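Side-chain contacts in phenazine biosynthesis protein, PhzF family (Bacillus anthracis, PDB 3EDN), which is of unknown function but belongs to the PhzF family, with a diaminopimelate epimerase-like fold, and may act as an isomerase: residues Val169-Leu172 against Asp173-Glu176; Leu202-Asp206 against Glu207-Met211. All coordinates share one frame; numbering follows the deposited sequence.

Interaction 1 (Val169-Leu172 against Asp173-Glu176); sequences VKNL and DVCE
Asn171 caps the start of helix 172-177 with its side chain, with the first-turn backbone bonds beside it. Its amide oxygen OD1 accepts Val174 N at 3.2 Å in a fairly straight bond (N-H...O 153°). CG stands between the backbone N and the carbonyl carbon (chi1 56°), which folds the amide back over the opening turn. OD1 also lies 3.5 Å from Val174 CG2, so the methyl sits against the capping oxygen. Among the backbone bonds, Asn171 O takes Cys175 N, plus a weak, strongly bent bond from Val174 N, while Leu172 O takes Glu176 N at 2.9 Å.

Apolar packing ties the preceding loop to the same turn. Val169 CB meets Val174 CG1 at 3.6 Å, the two branched side chains crossing at a slant, and Val169 CG2 reaches Cys175 SG at 3.7 Å. Val174 thus turns one methyl to Val169 and the other to the cap. Cys175 also packs on Cys201 and His212, and Leu172 reaches the same two residues.

Glu176 CG, a methylene, lies 3.2 Å from Leu172 O, and the OE2 of this glutamate is bonded to Tyr205 OH beyond the turn. The N-H of Leu172, the first helical residue, is bonded to Glu203 OE1. Lys170 reaches away to the backbone oxygens of Asn147 and Leu149.

Together these features make an asparagine N-cap at the junction of strand 163-168 and a short helix, backed by a small hydrophobic cluster on the loop side.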
loop_
_atom_site.group_PDB
_atom_site.type_symbol
_atom_site.label_atom_id
_atom_site.label_comp_id
_atom_site.label_asym_id
_atom_site.label_seq_id
_atom_site.Cartn_x
_atom_site.Cartn_y
_atom_site.Cartn_z
ATOM N N VAL A 169 -12.244 21.765 -36.557
ATOM C CA VAL A 169 -12.002 23.162 -36.946
ATOM C C VAL A 169 -11.299 23.225 -38.314
ATOM O O VAL A 169 -10.800 22.216 -38.818
ATOM C CB VAL A 169 -11.238 23.960 -35.847
ATOM C CG1 VAL A 169 -12.007 23.927 -34.526
ATOM C CG2 VAL A 169 -9.844 23.403 -35.672
ATOM N N LYS A 170 -11.291 24.400 -38.927
ATOM C CA LYS A 170 -10.864 24.508 -40.316
ATOM C C LYS A 170 -9.405 24.120 -40.563
ATOM O O LYS A 170 -9.116 23.405 -41.516
ATOM C CB LYS A 170 -11.153 25.911 -40.855
ATOM C CG LYS A 170 -12.618 26.114 -41.267
ATOM C CD LYS A 170 -12.865 27.568 -41.686
ATOM C CE LYS A 170 -14.200 27.720 -42.410
ATOM N NZ LYS A 170 -15.357 27.247 -41.644
ATOM N N ASN A 171 -8.495 24.584 -39.709
ATOM C CA ASN A 171 -7.062 24.384 -39.961
ATOM C C ASN A 171 -6.183 24.726 -38.765
ATOM O O ASN A 171 -6.699 25.067 -37.692
ATOM C CB ASN A 171 -6.631 25.149 -41.223
ATOM C CG ASN A 171 -6.956 26.622 -41.158
ATOM O OD1 ASN A 171 -6.928 27.241 -40.097
ATOM N ND2 ASN A 171 -7.276 27.195 -42.310
ATOM N N LEU A 172 -4.855 24.652 -38.945
ATOM C CA LEU A 172 -3.923 24.925 -37.842
ATOM C C LEU A 172 -3.944 26.375 -37.374
ATOM O O LEU A 172 -3.780 26.655 -36.177
ATOM C CB LEU A 172 -2.502 24.501 -38.204
ATOM C CG LEU A 172 -2.300 23.015 -38.446
ATOM C CD1 LEU A 172 -0.896 22.772 -39.011
ATOM C CD2 LEU A 172 -2.570 22.178 -37.172
ATOM N N ASP A 173 -4.182 27.293 -38.311
ATOM C CA ASP A 173 -4.288 28.695 -37.946
ATOM C C ASP A 173 -5.399 28.901 -36.923
ATOM O O ASP A 173 -5.250 29.690 -35.996
ATOM C CB ASP A 173 -4.513 29.578 -39.180
ATOM C CG ASP A 173 -3.257 29.753 -40.004
ATOM O OD1 ASP A 173 -2.180 29.377 -39.504
ATOM O OD2 ASP A 173 -3.336 30.258 -41.145
ATOM N N VAL A 174 -6.506 28.174 -37.082
ATOM C CA VAL A 174 -7.584 28.219 -36.101
ATOM C C VAL A 174 -7.121 27.642 -34.766
ATOM O O VAL A 174 -7.349 28.226 -33.710
ATOM C CB VAL A 174 -8.841 27.455 -36.598
ATOM C CG1 VAL A 174 -9.849 27.314 -35.483
ATOM C CG2 VAL A 174 -9.461 28.152 -37.816
ATOM N N CYS A 175 -6.441 26.502 -34.814
ATOM C CA CYS A 175 -5.983 25.886 -33.575
ATOM C C CYS A 175 -5.073 26.818 -32.786
ATOM O O CYS A 175 -5.150 26.849 -31.555
ATOM C CB CYS A 175 -5.257 24.583 -33.864
ATOM S SG CYS A 175 -6.351 23.266 -34.414
ATOM N N GLU A 176 -4.232 27.574 -33.500
ATOM C CA GLU A 176 -3.251 28.481 -32.873
ATOM C C GLU A 176 -3.929 29.612 -32.096
ATOM O O GLU A 176 -3.365 30.132 -31.125
ATOM C CB GLU A 176 -2.287 29.051 -33.932
ATOM C CG GLU A 176 -1.335 28.005 -34.534
ATOM C CD GLU A 176 -0.483 28.516 -35.699
ATOM O OE1 GLU A 176 -0.403 29.745 -35.914
ATOM O OE2 GLU A 176 0.112 27.673 -36.408
#

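Interaction 2 (Leu202-Asp206 against Glu207-Met211). With SO4 (sulfate ion), chain H.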
loop_
_atom_site.group_PDB
_atom_site.type_symbol
_atom_site.label_atom_id
_atom_site.label_comp_id
_atom_site.label_asym_id
_atom_site.label_seq_id
_atom_site.Cartn_x
_atom_site.Cartn_y
_atom_site.Cartn_z
ATOM N N LEU A 202 -7.479 18.117 -40.038
ATOM C CA LEU A 202 -6.680 17.163 -40.807
ATOM C C LEU A 202 -5.327 17.736 -41.239
ATOM O O LEU A 202 -4.391 16.968 -41.510
ATOM C CB LEU A 202 -7.444 16.648 -42.031
ATOM C CG LEU A 202 -8.722 15.857 -41.713
ATOM C CD1 LEU A 202 -9.322 15.265 -42.999
ATOM C CD2 LEU A 202 -8.462 14.781 -40.668
ATOM N N GLU A 203 -5.218 19.061 -41.316
ATOM C CA GLU A 203 -3.910 19.702 -41.533
ATOM C C GLU A 203 -3.005 19.410 -40.338
ATOM O O GLU A 203 -3.448 19.521 -39.203
ATOM C CB GLU A 203 -4.036 21.223 -41.707
ATOM C CG GLU A 203 -2.703 21.871 -42.090
ATOM C CD GLU A 203 -2.709 23.403 -42.097
ATOM O OE1 GLU A 203 -3.616 24.034 -41.541
ATOM O OE2 GLU A 203 -1.753 23.990 -42.650
ATOM N N THR A 204 -1.742 19.081 -40.593
ATOM C CA THR A 204 -0.829 18.748 -39.499
ATOM C C THR A 204 0.525 19.439 -39.626
ATOM O O THR A 204 0.960 19.796 -40.736
ATOM C CB THR A 204 -0.589 17.227 -39.412
ATOM O OG1 THR A 204 -0.017 16.761 -40.638
ATOM C CG2 THR A 204 -1.889 16.460 -39.172
ATOM N N TYR A 205 1.193 19.616 -38.489
ATOM C CA TYR A 205 2.552 20.141 -38.487
ATOM C C TYR A 205 3.569 19.092 -38.923
ATOM O O TYR A 205 4.542 19.416 -39.608
ATOM C CB TYR A 205 2.939 20.639 -37.092
ATOM C CG TYR A 205 2.209 21.878 -36.651
ATOM C CD1 TYR A 205 2.498 23.119 -37.218
ATOM C CD2 TYR A 205 1.241 21.822 -35.655
ATOM C CE1 TYR A 205 1.824 24.276 -36.809
ATOM C CE2 TYR A 205 0.570 22.963 -35.241
ATOM C CZ TYR A 205 0.869 24.186 -35.819
ATOM O OH TYR A 205 0.188 25.309 -35.396
ATOM N N ASP A 206 3.362 17.855 -38.476
ATOM C CA ASP A 206 4.297 16.753 -38.704
ATOM C C ASP A 206 3.898 16.002 -39.977
ATOM O O ASP A 206 2.712 15.755 -40.231
ATOM C CB ASP A 206 4.289 15.783 -37.517
ATOM C CG ASP A 206 4.832 16.402 -36.232
ATOM O OD1 ASP A 206 5.343 17.547 -36.237
ATOM O OD2 ASP A 206 4.757 15.717 -35.184
ATOM N N GLU A 207 4.899 15.605 -40.752
ATOM C CA GLU A 207 4.646 15.043 -42.081
ATOM C C GLU A 207 3.953 13.677 -42.078
ATOM O O GLU A 207 3.068 13.428 -42.890
ATOM C CB GLU A 207 5.944 14.977 -42.899
ATOM C CG GLU A 207 6.598 16.327 -43.151
ATOM C CD GLU A 207 5.743 17.244 -44.006
ATOM O OE1 GLU A 207 5.211 16.782 -45.038
ATOM O OE2 GLU A 207 5.601 18.428 -43.644
ATOM N N LYS A 208 4.339 12.799 -41.166
ATOM C CA LYS A 208 3.800 11.435 -41.191
ATOM C C LYS A 208 2.402 11.315 -40.569
ATOM O O LYS A 208 1.832 10.232 -40.502
ATOM C CB LYS A 208 4.779 10.460 -40.524
ATOM C CG LYS A 208 6.077 10.252 -41.302
ATOM C CD LYS A 208 7.053 11.399 -41.099
ATOM C CE LYS A 208 8.281 11.241 -41.993
ATOM N NZ LYS A 208 9.351 12.235 -41.662
ATOM N N VAL A 209 1.842 12.449 -40.164
ATOM C CA VAL A 209 0.659 12.472 -39.308
ATOM C C VAL A 209 -0.637 12.801 -40.063
ATOM O O VAL A 209 -0.645 13.641 -40.973
ATOM C CB VAL A 209 0.888 13.464 -38.149
ATOM C CG1 VAL A 209 -0.379 13.650 -37.305
ATOM C CG2 VAL A 209 2.082 13.005 -37.288
ATOM N N HIS A 210 -1.734 12.163 -39.656
ATOM C CA HIS A 210 -3.008 12.285 -40.366
ATOM C C HIS A 210 -4.020 13.216 -39.681
ATOM O O HIS A 210 -4.954 13.699 -40.318
ATOM C CB HIS A 210 -3.642 10.903 -40.574
ATOM C CG HIS A 210 -2.652 9.806 -40.824
ATOM N ND1 HIS A 210 -2.491 9.202 -42.054
ATOM C CD2 HIS A 210 -1.770 9.204 -39.992
ATOM C CE1 HIS A 210 -1.558 8.272 -41.964
ATOM N NE2 HIS A 210 -1.102 8.257 -40.724
HETATM N N MSE A 211 -3.854 13.442 -38.380
HETATM C CA MSE A 211 -4.746 14.351 -37.665
HETATM C C MSE A 211 -4.002 15.141 -36.616
HETATM O O MSE A 211 -3.101 14.616 -35.954
HETATM C CB MSE A 211 -5.867 13.606 -36.943
HETATM C CG MSE A 211 -6.747 12.743 -37.821
HETATM SE SE MSE A 211 -7.980 11.784 -36.670
HETATM C CE MSE A 211 -8.989 13.315 -36.147
HETATM S S SO4 H . 7.811 14.687 -39.461
HETATM O O1 SO4 H . 8.449 14.528 -38.154
HETATM O O2 SO4 H . 8.685 14.176 -40.511
HETATM O O3 SO4 H . 6.557 13.930 -39.449
HETATM O O4 SO4 H . 7.538 16.099 -39.708
#
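Asp206 and Val209 close a type I beta turn, with Glu207 and Lys208 at its corners, so that 207-211 runs back beside 202-206 at 144° to it; the closing bond from Val209 N to Asp206 O is weak, at 3.4 Å.

Thr204 fills the inside of the bend. Its OG1, held between the backbone N and the carbonyl carbon, has two carbonyl oxygens within reach, Asp206 O at 2.9 Å and Val209 O at 3.2 Å, and its one proton cannot be assigned between them. The methyl CG2 of Thr204 touches Val209 CG1 at 3.7 Å. The other methyl of Val209, CG2, rests on Asp206 CB, so this valine packs on both Thr204 and Asp206. At the open end of the loop Leu202 CD2 meets CG of Met211, which is a selenomethionine here, at 3.9 Å; helix 230-244 packs on both side chains.

A sulfate ion, probably from the crystallisation liquor, sits on the corner of the turn. Glu207 N donates to sulfate O4 at 2.9 Å, almost straight (171°). The next amide, Lys208 N, donates to sulfate O3 at 3.0 Å. Lys208 bends at chi2, which lays CD and CE alongside O2 and O3 and brings NZ close to O2, though that separation is too short to be taken literally. Asp206 OD2 forms a salt bridge with Arg267, while Glu257 receives the backbone N-H groups of Tyr205 and Asp206.

Two adjacent N-H groups and the Lys208 ammonium, all directed to one anion, make an anion site at the corner of the turn that would suit a negatively charged group; the sulfate alone does not establish a physiological ligand.

Overall arrangement
Along the chain the two contacts come in series, neither nested nor crossing. Interaction 1 makes the tight passage from strand 163-168 into helix 172-177. Interaction 2 closes the loop between strands 196-201 and 211-216, an antiparallel pair, with 196-201 also running parallel to 163-168. Their centres lie about 13 Å apart, and they touch directly: besides the two polar ties from Glu203 and Tyr205, Leu172 CD1 packs on the backbone of Thr204. The Tyr205 ring meets that of His212, with the planes at about 75°. The short helix is thereby tied to the 202-206 arm, while strand 251-258 and helix 230-244 support the hairpin loop.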